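Local atomic coordinates of methylmalonyl-CoA carboxyltransferase 5S subunit (Propionibacterium freudenreichii subsp. shermanii, PDB entry 1RQB), a protein that catalyses the cobalt-dependent transfer of a carboxyl group from the biotin of the 1.3S subunit to pyruvate, giving oxaloacetate, within the transcarboxylase complex. Residues L32-A35 with H36-M40; E65-G69 with A70-S74. One frame throughout, in Å; residues are numbered along the deposited sequence.

Contact 1: L32-A35 with H36-M40; sequences LRDA and HQSLM. With CO (cobalt (II) ion), chain B.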
loop_
_atom_site.group_PDB
_atom_site.type_symbol
_atom_site.label_atom_id
_atom_site.label_comp_id
_atom_site.label_asym_id
_atom_site.label_seq_id
_atom_site.Cartn_x
_atom_site.Cartn_y
_atom_site.Cartn_z
ATOM N N LEU A 32 -0.411 8.745 -16.390
ATOM C CA LEU A 32 -0.360 8.642 -17.856
ATOM C C LEU A 32 0.947 8.035 -18.375
ATOM O O LEU A 32 1.074 7.799 -19.576
ATOM C CB LEU A 32 -0.579 10.010 -18.497
ATOM C CG LEU A 32 -1.900 10.690 -18.119
ATOM C CD1 LEU A 32 -1.963 12.045 -18.809
ATOM C CD2 LEU A 32 -3.108 9.822 -18.513
ATOM N N ARG A 33 1.914 7.775 -17.505
ATOM C CA ARG A 33 3.160 7.181 -18.013
ATOM C C ARG A 33 3.668 6.075 -17.087
ATOM O O ARG A 33 3.445 4.892 -17.342
ATOM C CB ARG A 33 4.238 8.267 -18.209
ATOM C CG ARG A 33 5.442 7.840 -19.084
ATOM C CD ARG A 33 6.335 6.784 -18.455
ATOM N NE ARG A 33 7.040 7.308 -17.284
ATOM C CZ ARG A 33 8.093 6.724 -16.723
ATOM N NH1 ARG A 33 8.563 5.585 -17.222
ATOM N NH2 ARG A 33 8.684 7.287 -15.671
ATOM N N ASP A 34 4.315 6.445 -15.988
ATOM C CA ASP A 34 4.952 5.434 -15.131
ATOM C C ASP A 34 3.951 4.495 -14.451
ATOM O O ASP A 34 4.261 3.323 -14.237
ATOM C CB ASP A 34 5.845 6.109 -14.078
ATOM C CG ASP A 34 7.036 5.241 -13.677
ATOM O OD1 ASP A 34 7.657 5.535 -12.641
ATOM O OD2 ASP A 34 7.362 4.273 -14.404
ATOM N N ALA A 35 2.754 4.965 -14.109
ATOM C CA ALA A 35 1.815 4.072 -13.412
ATOM C C ALA A 35 1.464 2.853 -14.267
ATOM O O ALA A 35 1.547 1.722 -13.792
ATOM C CB ALA A 35 0.535 4.822 -13.003
ATOM N N HIS A 36 1.079 3.054 -15.531
ATOM C CA HIS A 36 0.700 1.875 -16.322
ATOM C C HIS A 36 1.941 1.148 -16.838
ATOM O O HIS A 36 1.898 -0.050 -17.117
ATOM C CB HIS A 36 -0.282 2.235 -17.439
ATOM C CG HIS A 36 0.277 3.139 -18.484
ATOM N ND1 HIS A 36 0.972 2.670 -19.576
ATOM C CD2 HIS A 36 0.222 4.483 -18.617
ATOM C CE1 HIS A 36 1.320 3.690 -20.341
ATOM N NE2 HIS A 36 0.877 4.800 -19.782
ATOM N N GLN A 37 3.057 1.857 -16.950
ATOM C CA GLN A 37 4.291 1.175 -17.361
ATOM C C GLN A 37 4.672 0.165 -16.276
ATOM O O GLN A 37 5.069 -0.964 -16.559
ATOM C CB GLN A 37 5.455 2.165 -17.516
ATOM C CG GLN A 37 6.792 1.474 -17.871
ATOM C CD GLN A 37 7.917 2.450 -18.190
ATOM O OE1 GLN A 37 7.723 3.435 -18.900
ATOM N NE2 GLN A 37 9.111 2.164 -17.678
ATOM N N SER A 38 4.516 0.580 -15.027
ATOM C CA SER A 38 4.915 -0.232 -13.869
ATOM C C SER A 38 3.856 -1.266 -13.488
ATOM O O SER A 38 4.196 -2.342 -12.998
ATOM C CB SER A 38 5.164 0.685 -12.666
ATOM O OG SER A 38 6.160 1.649 -12.970
ATOM N N LEU A 39 2.582 -0.970 -13.722
ATOM C CA LEU A 39 1.538 -1.899 -13.265
ATOM C C LEU A 39 0.946 -2.764 -14.381
ATOM O O LEU A 39 0.439 -3.849 -14.098
ATOM C CB LEU A 39 0.414 -1.115 -12.588
ATOM C CG LEU A 39 0.810 -0.475 -11.252
ATOM C CD1 LEU A 39 -0.261 0.483 -10.793
ATOM C CD2 LEU A 39 1.048 -1.578 -10.220
HETATM N N MSE A 40 0.986 -2.318 -15.634
HETATM C CA MSE A 40 0.342 -3.129 -16.677
HETATM C C MSE A 40 1.133 -3.157 -17.987
HETATM O O MSE A 40 0.576 -3.062 -19.079
HETATM C CB MSE A 40 -1.107 -2.669 -16.876
HETATM C CG MSE A 40 -1.314 -1.199 -17.077
HETATM SE SE MSE A 40 -2.995 -0.629 -16.218
HETATM C CE MSE A 40 -2.368 -0.403 -14.425
HETATM CO CO CO B . 9.556 5.206 -12.046
HETATM O O HOH W 1 10.965 4.161 -15.962
HETATM O O HOH W 2 9.678 3.498 -13.528
#

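Contact 2: E65-G69 with A70-S74; sequences ECWGG and ATYDS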
loop_
_atom_site.group_PDB
_atom_site.type_symbol
_atom_site.label_atom_id
_atom_site.label_comp_id
_atom_site.label_asym_id
_atom_site.label_seq_id
_atom_site.Cartn_x
_atom_site.Cartn_y
_atom_site.Cartn_z
ATOM N N GLU A 65 3.398 13.608 -15.847
ATOM C CA GLU A 65 4.326 12.788 -16.639
ATOM C C GLU A 65 3.478 12.039 -17.669
ATOM O O GLU A 65 2.547 11.326 -17.301
ATOM C CB GLU A 65 5.091 11.815 -15.729
ATOM C CG GLU A 65 6.276 11.159 -16.442
ATOM C CD GLU A 65 6.836 9.969 -15.689
ATOM O OE1 GLU A 65 8.038 9.987 -15.353
ATOM O OE2 GLU A 65 6.069 9.014 -15.446
ATOM N N CYS A 66 3.776 12.197 -18.955
ATOM C CA CYS A 66 2.909 11.547 -19.947
ATOM C C CYS A 66 3.683 11.062 -21.174
ATOM O O CYS A 66 3.070 10.678 -22.169
ATOM C CB CYS A 66 1.840 12.538 -20.403
ATOM S SG CYS A 66 2.564 14.035 -21.115
ATOM N N TRP A 67 5.008 11.044 -21.122
ATOM C CA TRP A 67 5.738 10.610 -22.320
ATOM C C TRP A 67 7.125 10.094 -21.934
ATOM O O TRP A 67 7.589 10.283 -20.811
ATOM C CB TRP A 67 5.856 11.793 -23.301
ATOM C CG TRP A 67 5.807 11.395 -24.768
ATOM C CD1 TRP A 67 4.797 10.726 -25.399
ATOM C CD2 TRP A 67 6.794 11.678 -25.776
ATOM N NE1 TRP A 67 5.088 10.577 -26.739
ATOM C CE2 TRP A 67 6.306 11.152 -26.998
ATOM C CE3 TRP A 67 8.043 12.323 -25.763
ATOM C CZ2 TRP A 67 7.021 11.256 -28.200
ATOM C CZ3 TRP A 67 8.760 12.423 -26.961
ATOM C CH2 TRP A 67 8.241 11.893 -28.164
ATOM N N GLY A 68 7.773 9.424 -22.878
ATOM C CA GLY A 68 9.095 8.906 -22.606
ATOM C C GLY A 68 9.035 7.575 -21.896
ATOM O O GLY A 68 7.991 6.927 -21.849
ATOM N N GLY A 69 10.160 7.171 -21.319
ATOM C CA GLY A 69 10.198 5.884 -20.655
ATOM C C GLY A 69 9.961 4.832 -21.726
ATOM O O GLY A 69 10.389 4.997 -22.867
ATOM N N ALA A 70 9.235 3.776 -21.377
ATOM C CA ALA A 70 8.967 2.672 -22.310
ATOM C C ALA A 70 7.715 2.934 -23.152
ATOM O O ALA A 70 7.339 2.089 -23.965
ATOM C CB ALA A 70 8.788 1.368 -21.520
ATOM N N THR A 71 7.073 4.089 -23.010
ATOM C CA THR A 71 5.827 4.311 -23.760
ATOM C C THR A 71 6.066 4.472 -25.263
ATOM O O THR A 71 5.190 4.142 -26.062
ATOM C CB THR A 71 5.036 5.535 -23.259
ATOM O OG1 THR A 71 5.793 6.725 -23.480
ATOM C CG2 THR A 71 4.705 5.387 -21.779
ATOM N N TYR A 72 7.224 4.987 -25.671
ATOM C CA TYR A 72 7.478 5.152 -27.110
ATOM C C TYR A 72 7.483 3.763 -27.753
ATOM O O TYR A 72 6.771 3.495 -28.720
ATOM C CB TYR A 72 8.826 5.850 -27.314
ATOM C CG TYR A 72 9.031 6.497 -28.670
ATOM C CD1 TYR A 72 9.043 7.889 -28.799
ATOM C CD2 TYR A 72 9.279 5.726 -29.810
ATOM C CE1 TYR A 72 9.311 8.501 -30.025
ATOM C CE2 TYR A 72 9.552 6.330 -31.050
ATOM C CZ TYR A 72 9.568 7.717 -31.141
ATOM O OH TYR A 72 9.861 8.328 -32.335
ATOM N N ASP A 73 8.275 2.871 -27.181
ATOM C CA ASP A 73 8.369 1.487 -27.667
ATOM C C ASP A 73 6.988 0.824 -27.664
ATOM O O ASP A 73 6.599 0.185 -28.640
ATOM C CB ASP A 73 9.307 0.674 -26.772
ATOM C CG ASP A 73 9.289 -0.813 -27.114
ATOM O OD1 ASP A 73 9.966 -1.208 -28.083
ATOM O OD2 ASP A 73 8.578 -1.584 -26.431
ATOM N N SER A 74 6.239 0.958 -26.573
ATOM C CA SER A 74 4.928 0.297 -26.485
ATOM C C SER A 74 3.972 0.788 -27.572
ATOM O O SER A 74 3.215 0.012 -28.153
ATOM C CB SER A 74 4.288 0.541 -25.125
ATOM O OG SER A 74 3.052 -0.156 -25.047
HETATM O O HOH W 3 7.065 8.384 -25.501
HETATM O O HOH W 4 10.417 3.597 -25.337
#

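Contact 1: L32-A35 with H36-M40
Arg33 and Gln37, one turn apart in helix 31-39, run side by side and point the same way, with the guanidinium and amide planes turned 69° apart. Gln37 is fully extended, while Arg33 bends at chi2 and chi3, which brings NH1 to Gln37 OE1 at 2.9 Å. The oxygen sits at the guanidinium edge, near its plane, but NH1 lies well above the carbonyl plane of the amide, 54° out of it. Water 1 accepts from the same NH1 and, weakly, from Gln37 NE2. Over one guanidinium face comes Asp34 OD2, 3.3 Å from NH1; this is a salt bridge of charges alone, since no N-H points at the oxygen. The other carboxylate oxygen of Asp34, OD1, binds the cobalt ion at 2.0 Å, and OD2 takes a hydrogen bond from the metal-bound water 2. Ser38 grips the backbone of Asp34 twice: OG (2.8 Å) and N reach Asp34 O from opposite faces of its plane. On another side of the helix the His36 ring folds back with chi1 at 65°, setting one face over Arg33 O and directing NE2 edge-on at Leu32 O in a weak 3.0 Å bond. Outside the helix, Glu65 pairs with Arg33 NE and His262 bonds to Asp34 OD1; His226, His228 and carboxylated Lys195 join Asp34 on the metal, and the modified lysine also bonds to Arg33 NH2. Residues 33 to 37 are assigned to the substrate site, where the guanidinium over OD2 probably offsets part of the negative charge at the metal and steadies the carboxylate.

Contact 2: E65-G69 with A70-S74
Thr71 takes chi1 of 64°, which sets OG1 between its backbone N and carbonyl carbon and turns the hydroxyl back onto Gly68 O, 2.7 Å away. The next side chain, Tyr72, has CG anti to its own N (chi1 -161°), and its ring stands alongside that of Trp67. There the edge of Tyr72 is directed at the face of the tryptophan in an offset edge-to-face pair, with CD1 4.0 Å from Trp67 CZ2 and the planes at 62°. Gly68 O accepts a second bond, 3.2 Å from Thr71 N, which lies above the carbonyl plane; that bond closes a type II' turn from Gly68 to Thr71. Gly69, with its positive phi, and Ala70 form the two corners of the turn. Two waters stitch the bend: water 3 takes the N-H of Gly68 and donates to Thr71 OG1, and water 4 links Gly69 O to Asp73 N. The polar ends of the aromatic pair are held elsewhere, Trp67 NE1 by Pro83 O and Tyr72 OH by Thr452, while Trp84 meets both rings. Together these features form a beta-to-alpha connection of the TIM barrel, from strand 63-68 into helix 71-77, with the substrate-binding residue Ala70 inside the turn.

Overall arrangement
From the N terminus, strand 23-29 leads into helix 31-39, where contact 1 is made within successive turns of the one helix. The chain then passes through helix 53-58 into strand 63-68, a parallel neighbour of strand 23-29, and contact 2 closes the tight turn that follows it. The two contacts therefore come in series, neither enclosing nor crossing the other, yet their centres lie only about 9 Å apart. Glu65 OE2 accepts a hydrogen bond from the backbone N of Asp34, and Gln37 OE1 probably accepts from Ala70 N. These links tie two adjacent strand-to-helix connections of the barrel together beside the cobalt site.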